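Local coordinates for protein pyridoxine 4-oxidase (Mesorhizobium loti, PDB 4HA6) that probably catalyses the FAD-dependent oxidation of the 4-hydroxymethyl group of pyridoxine to pyridoxal, as a member of the GMC oxidoreductase family, at residues G161-L166 and G409-L414; M320-F325 and Q330-V335. One frame throughout, in Å; residues are numbered along the deposited sequence. Where two conformers were deposited one is given.

How the contacts relate
Contact 1 and contact 2 sit on the same side of the chain's centre, their own centres about 14 Å apart. Along the chain, 161-166 comes first, then both halves of contact 2, and finally 409-414, 243 residues after Leu166. Contact 2 is local, in the loop between antiparallel strands 314-320 and 333-338; contact 1 joins the end of helix 152-163 to the loop that follows helix 392-409, at the surface. Helix 392-409 links them, since it meets Ala322, Ile333 and Val335 as well as Leu164. They also touch directly: Phe325 packs on Leu164 and Leu166, and Leu166 on Met320. Contact 2 lies where two sheet strands connect, contact 1 beside it, both away from the FAD and pyridoxamine sites.

Contact 1: residues G161-L166 and G409-L414; sequences GASLGL and GHRDEL
Leu164 lies across the side chain of Arg411 where the end of helix 152-163, closed by a Schellman motif at Gly165, meets the loop that follows helix 392-409 at the surface. The close-packed side is a leucine laid over the arginine's aliphatic stem and one guanidinium face. Leu164 CD1 sits 4.0 Å from Arg411 CG, while CG of the leucine lies over that face, offset toward its rim. Behind this, Leu164 also packs on Thr407 and Ile408 of helix 392-409 and on Phe325.

The polar side is less firmly set and lies at the partly exposed surface. Arg411 bends at chi2 and chi3, which folds its chain back so that NE donates to Glu413 OE2 at 3.3 Å in a salt bridge within the same loop. The N-H points only moderately well (149°), and it meets the syn side of the carboxylate from 32° out of its plane. Ser163 has a second conformer, so its contacts are tentative: in the one described here OG faces the guanidinium obliquely, 3.0 Å from Arg411 NH2, and is also hydrogen-bonded to Ala160 O one turn back. An alanine in place of Arg411 would remove the flat group under Leu164 and is likely to leave the Glu413 carboxylate without its ion-pair mate and freer to turn. Both Arg411 and Glu413 also touch Ala160, so the pair lies along the last turn of helix 152-163. On the packed side, the nearest approach of the leucine is Leu164 CD2, 3.6 Å from Arg411 NH1.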
loop_
_atom_site.group_PDB
_atom_site.type_symbol
_atom_site.label_atom_id
_atom_site.label_comp_id
_atom_site.label_asym_id
_atom_site.label_seq_id
_atom_site.Cartn_x
_atom_site.Cartn_y
_atom_site.Cartn_z
ATOM N N GLY A 161 25.530 4.903 -1.297
ATOM C CA GLY A 161 25.134 3.874 -0.351
ATOM C C GLY A 161 26.093 2.688 -0.297
ATOM O O GLY A 161 26.417 2.192 0.781
ATOM N N ALA A 162 26.525 2.225 -1.464
ATOM C CA ALA A 162 27.439 1.090 -1.558
ATOM C C ALA A 162 28.787 1.389 -0.908
ATOM O O ALA A 162 29.387 0.513 -0.286
ATOM C CB ALA A 162 27.619 0.666 -3.018
ATOM N N SER A 163 29.264 2.623 -1.054
ATOM C CA SER A 163 30.534 3.011 -0.452
ATOM C C SER A 163 30.437 2.994 1.068
ATOM O O SER A 163 31.443 2.789 1.759
ATOM C CB SER A 163 30.970 4.393 -0.936
ATOM O OG SER A 163 30.136 5.411 -0.411
ATOM N N LEU A 164 29.226 3.190 1.589
ATOM C CA LEU A 164 29.037 3.251 3.034
ATOM C C LEU A 164 28.993 1.857 3.662
ATOM O O LEU A 164 29.014 1.721 4.883
ATOM C CB LEU A 164 27.782 4.053 3.376
ATOM C CG LEU A 164 27.999 5.556 3.237
ATOM C CD1 LEU A 164 26.685 6.352 3.176
ATOM C CD2 LEU A 164 28.863 6.050 4.400
ATOM N N GLY A 165 28.953 0.822 2.830
ATOM C CA GLY A 165 28.877 -0.532 3.349
ATOM C C GLY A 165 27.641 -1.313 2.943
ATOM O O GLY A 165 27.597 -2.523 3.145
ATOM N N LEU A 166 26.634 -0.645 2.378
ATOM C CA LEU A 166 25.418 -1.351 1.961
ATOM C C LEU A 166 25.694 -2.306 0.799
ATOM O O LEU A 166 26.272 -1.911 -0.209
ATOM C CB LEU A 166 24.319 -0.361 1.563
ATOM C CG LEU A 166 23.667 0.442 2.688
ATOM C CD1 LEU A 166 22.881 1.614 2.112
ATOM C CD2 LEU A 166 22.754 -0.450 3.533
ATOM N N GLY A 409 23.557 11.707 1.275
ATOM C CA GLY A 409 23.481 12.900 0.443
ATOM C C GLY A 409 24.784 13.663 0.229
ATOM O O GLY A 409 24.993 14.256 -0.837
ATOM N N HIS A 410 25.662 13.644 1.228
ATOM C CA HIS A 410 26.896 14.426 1.167
ATOM C C HIS A 410 28.114 13.610 0.760
ATOM O O HIS A 410 29.243 14.098 0.840
ATOM C CB HIS A 410 27.156 15.121 2.503
ATOM C CG HIS A 410 26.189 16.222 2.799
ATOM N ND1 HIS A 410 24.881 15.982 3.166
ATOM C CD2 HIS A 410 26.327 17.570 2.762
ATOM C CE1 HIS A 410 24.263 17.134 3.365
ATOM N NE2 HIS A 410 25.120 18.115 3.130
ATOM N N ARG A 411 27.891 12.369 0.335
ATOM C CA ARG A 411 29.000 11.531 -0.117
ATOM C C ARG A 411 29.621 12.084 -1.398
ATOM O O ARG A 411 28.913 12.633 -2.256
ATOM C CB ARG A 411 28.534 10.096 -0.370
ATOM C CG ARG A 411 28.125 9.342 0.882
ATOM C CD ARG A 411 29.335 9.055 1.787
ATOM N NE ARG A 411 30.317 8.200 1.120
ATOM C CZ ARG A 411 31.393 7.680 1.716
ATOM N NH1 ARG A 411 31.635 7.917 3.006
ATOM N NH2 ARG A 411 32.231 6.914 1.023
ATOM N N ASP A 412 30.939 11.930 -1.514
ATOM C CA ASP A 412 31.676 12.234 -2.744
ATOM C C ASP A 412 31.062 11.612 -4.000
ATOM O O ASP A 412 31.180 12.164 -5.091
ATOM C CB ASP A 412 33.112 11.734 -2.623
ATOM C CG ASP A 412 33.987 12.657 -1.813
ATOM O OD1 ASP A 412 33.537 13.781 -1.483
ATOM O OD2 ASP A 412 35.134 12.254 -1.522
ATOM N N GLU A 413 30.422 10.455 -3.850
ATOM C CA GLU A 413 29.788 9.772 -4.980
ATOM C C GLU A 413 28.648 10.584 -5.592
ATOM O O GLU A 413 28.213 10.297 -6.712
ATOM C CB GLU A 413 29.276 8.392 -4.557
ATOM C CG GLU A 413 30.387 7.380 -4.257
ATOM C CD GLU A 413 31.099 7.646 -2.936
ATOM O OE1 GLU A 413 32.140 7.005 -2.696
ATOM O OE2 GLU A 413 30.622 8.479 -2.133
ATOM N N LEU A 414 28.170 11.591 -4.864
ATOM C CA LEU A 414 27.093 12.466 -5.363
ATOM C C LEU A 414 27.582 13.900 -5.657
ATOM O O LEU A 414 26.795 14.772 -6.028
ATOM C CB LEU A 414 25.918 12.492 -4.375
ATOM C CG LEU A 414 24.864 11.385 -4.461
ATOM C CD1 LEU A 414 24.054 11.344 -3.175
ATOM C CD2 LEU A 414 23.940 11.596 -5.650
#

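Contact 2: residues M320-F325 and Q330-V335; sequences MRADSF and QPEIVV
Arg321 and Glu332 stack flat on each other beside a classic beta bulge, in the loop that joins antiparallel strands 314-320 and 333-338. Glu332 and Ile333 both face Met320, whose carbonyl O accepts from Glu332 N (2.9 Å) and Ile333 N (3.2 Å) on opposite faces of its plane; Met320 N returns a bond to Ile333 O.

The guanidinium and carboxylate planes are only 5° apart, with Glu332 CD over the centre of the guanidinium. Arg321 NH2 and Glu332 OE2 are 3.6 Å apart, a salt bridge of charge alone, as no N-H points at that oxygen. The N-H bonding goes to the edge instead: two successive kinks in the Arg321 chain bring NH1 to a lone pair of Gln330 O at 2.7 Å, in the carbonyl plane, which, with the stacked carboxylate, probably limits the turning of the guanidinium.

On the face of the sheet that carries Met320 and Ile333, these two side chains cross, Met320 CG lying 3.6 Å from Ile333 CG1. Ile333 CD1 lies 3.6 Å from Ala322 CA, and Ala401 of helix 392-409 packs against the isoleucine. The other carboxylate oxygen of the stack fixes the turning backbone: Glu332 OE1 uses its anti lone pair to accept from Ala322 N at 2.8 Å, nearly straight at 170°.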
loop_
_atom_site.group_PDB
_atom_site.type_symbol
_atom_site.label_atom_id
_atom_site.label_comp_id
_atom_site.label_asym_id
_atom_site.label_seq_id
_atom_site.Cartn_x
_atom_site.Cartn_y
_atom_site.Cartn_z
ATOM N N MET A 320 17.777 -0.091 5.463
ATOM C CA MET A 320 18.962 -0.342 6.276
ATOM C C MET A 320 18.619 -0.363 7.764
ATOM O O MET A 320 17.490 -0.059 8.174
ATOM C CB MET A 320 20.028 0.727 5.984
ATOM C CG MET A 320 19.593 2.154 6.348
ATOM S SD MET A 320 20.567 3.494 5.586
ATOM C CE MET A 320 19.844 3.556 3.948
ATOM N N ARG A 321 19.599 -0.718 8.582
ATOM C CA ARG A 321 19.409 -0.632 10.011
ATOM C C ARG A 321 19.563 0.843 10.377
ATOM O O ARG A 321 20.171 1.619 9.631
ATOM C CB ARG A 321 20.421 -1.519 10.747
ATOM C CG ARG A 321 20.324 -3.010 10.380
ATOM C CD ARG A 321 19.015 -3.652 10.859
ATOM N NE ARG A 321 19.008 -3.794 12.309
ATOM C CZ ARG A 321 18.005 -4.313 13.011
ATOM N NH1 ARG A 321 16.912 -4.757 12.394
ATOM N NH2 ARG A 321 18.098 -4.385 14.334
ATOM N N ALA A 322 18.988 1.239 11.501
ATOM C CA ALA A 322 19.032 2.639 11.904
ATOM C C ALA A 322 20.403 3.096 12.431
ATOM O O ALA A 322 20.657 4.296 12.487
ATOM C CB ALA A 322 17.959 2.919 12.925
ATOM N N ASP A 323 21.277 2.168 12.817
ATOM C CA ASP A 323 22.525 2.558 13.494
ATOM C C ASP A 323 23.803 2.172 12.743
ATOM O O ASP A 323 24.918 2.359 13.250
ATOM C CB ASP A 323 22.574 1.997 14.926
ATOM C CG ASP A 323 22.451 0.479 14.969
ATOM O OD1 ASP A 323 22.400 -0.159 13.895
ATOM O OD2 ASP A 323 22.408 -0.085 16.083
ATOM N N SER A 324 23.642 1.639 11.537
ATOM C CA SER A 324 24.785 1.124 10.791
ATOM C C SER A 324 24.466 0.850 9.332
ATOM O O SER A 324 23.412 0.299 9.003
ATOM C CB SER A 324 25.277 -0.169 11.430
ATOM O OG SER A 324 26.142 -0.859 10.548
ATOM N N PHE A 325 25.390 1.208 8.453
ATOM C CA PHE A 325 25.201 0.919 7.036
ATOM C C PHE A 325 25.644 -0.504 6.675
ATOM O O PHE A 325 25.334 -1.001 5.596
ATOM C CB PHE A 325 25.954 1.939 6.176
ATOM C CG PHE A 325 25.414 3.337 6.279
ATOM C CD1 PHE A 325 24.260 3.702 5.590
ATOM C CD2 PHE A 325 26.068 4.286 7.043
ATOM C CE1 PHE A 325 23.759 4.992 5.673
ATOM C CE2 PHE A 325 25.587 5.577 7.133
ATOM C CZ PHE A 325 24.427 5.937 6.438
ATOM N N GLN A 330 16.451 -7.154 9.366
ATOM C CA GLN A 330 15.197 -6.459 9.085
ATOM C C GLN A 330 15.400 -4.952 9.021
ATOM O O GLN A 330 16.041 -4.377 9.904
ATOM C CB GLN A 330 14.157 -6.770 10.148
ATOM C CG GLN A 330 12.789 -6.224 9.793
ATOM C CD GLN A 330 11.790 -6.487 10.873
ATOM O OE1 GLN A 330 12.152 -6.476 12.046
ATOM N NE2 GLN A 330 10.519 -6.732 10.499
ATOM N N PRO A 331 14.882 -4.306 7.961
ATOM C CA PRO A 331 15.086 -2.852 7.862
ATOM C C PRO A 331 14.479 -2.118 9.048
ATOM O O PRO A 331 13.507 -2.609 9.634
ATOM C CB PRO A 331 14.320 -2.469 6.588
ATOM C CG PRO A 331 14.277 -3.732 5.749
ATOM C CD PRO A 331 14.262 -4.883 6.748
ATOM N N GLU A 332 15.046 -0.961 9.390
ATOM C CA GLU A 332 14.443 -0.074 10.387
ATOM C C GLU A 332 14.151 1.303 9.786
ATOM O O GLU A 332 13.204 1.979 10.190
ATOM C CB GLU A 332 15.359 0.089 11.605
ATOM C CG GLU A 332 15.715 -1.208 12.286
ATOM C CD GLU A 332 16.590 -0.984 13.499
ATOM O OE1 GLU A 332 17.694 -0.399 13.343
ATOM O OE2 GLU A 332 16.163 -1.383 14.604
ATOM N N ILE A 333 14.975 1.726 8.832
ATOM C CA ILE A 333 14.743 2.993 8.142
ATOM C C ILE A 333 14.945 2.799 6.643
ATOM O O ILE A 333 15.365 1.724 6.193
ATOM C CB ILE A 333 15.678 4.136 8.651
ATOM C CG1 ILE A 333 17.151 3.750 8.460
ATOM C CG2 ILE A 333 15.403 4.498 10.106
ATOM C CD1 ILE A 333 18.146 4.745 9.063
ATOM N N VAL A 334 14.649 3.844 5.877
ATOM C CA VAL A 334 14.808 3.821 4.427
ATOM C C VAL A 334 15.181 5.225 3.961
ATOM O O VAL A 334 14.709 6.218 4.523
ATOM C CB VAL A 334 13.506 3.362 3.717
ATOM C CG1 VAL A 334 12.334 4.229 4.131
ATOM C CG2 VAL A 334 13.679 3.369 2.185
ATOM N N VAL A 335 16.073 5.309 2.979
ATOM C CA VAL A 335 16.383 6.577 2.332
ATOM C C VAL A 335 16.239 6.336 0.844
ATOM O O VAL A 335 16.869 5.430 0.306
ATOM C CB VAL A 335 17.822 7.069 2.626
ATOM C CG1 VAL A 335 18.144 8.292 1.778
ATOM C CG2 VAL A 335 17.994 7.387 4.103
HETATM O O HOH W 1 13.617 -4.312 12.858
#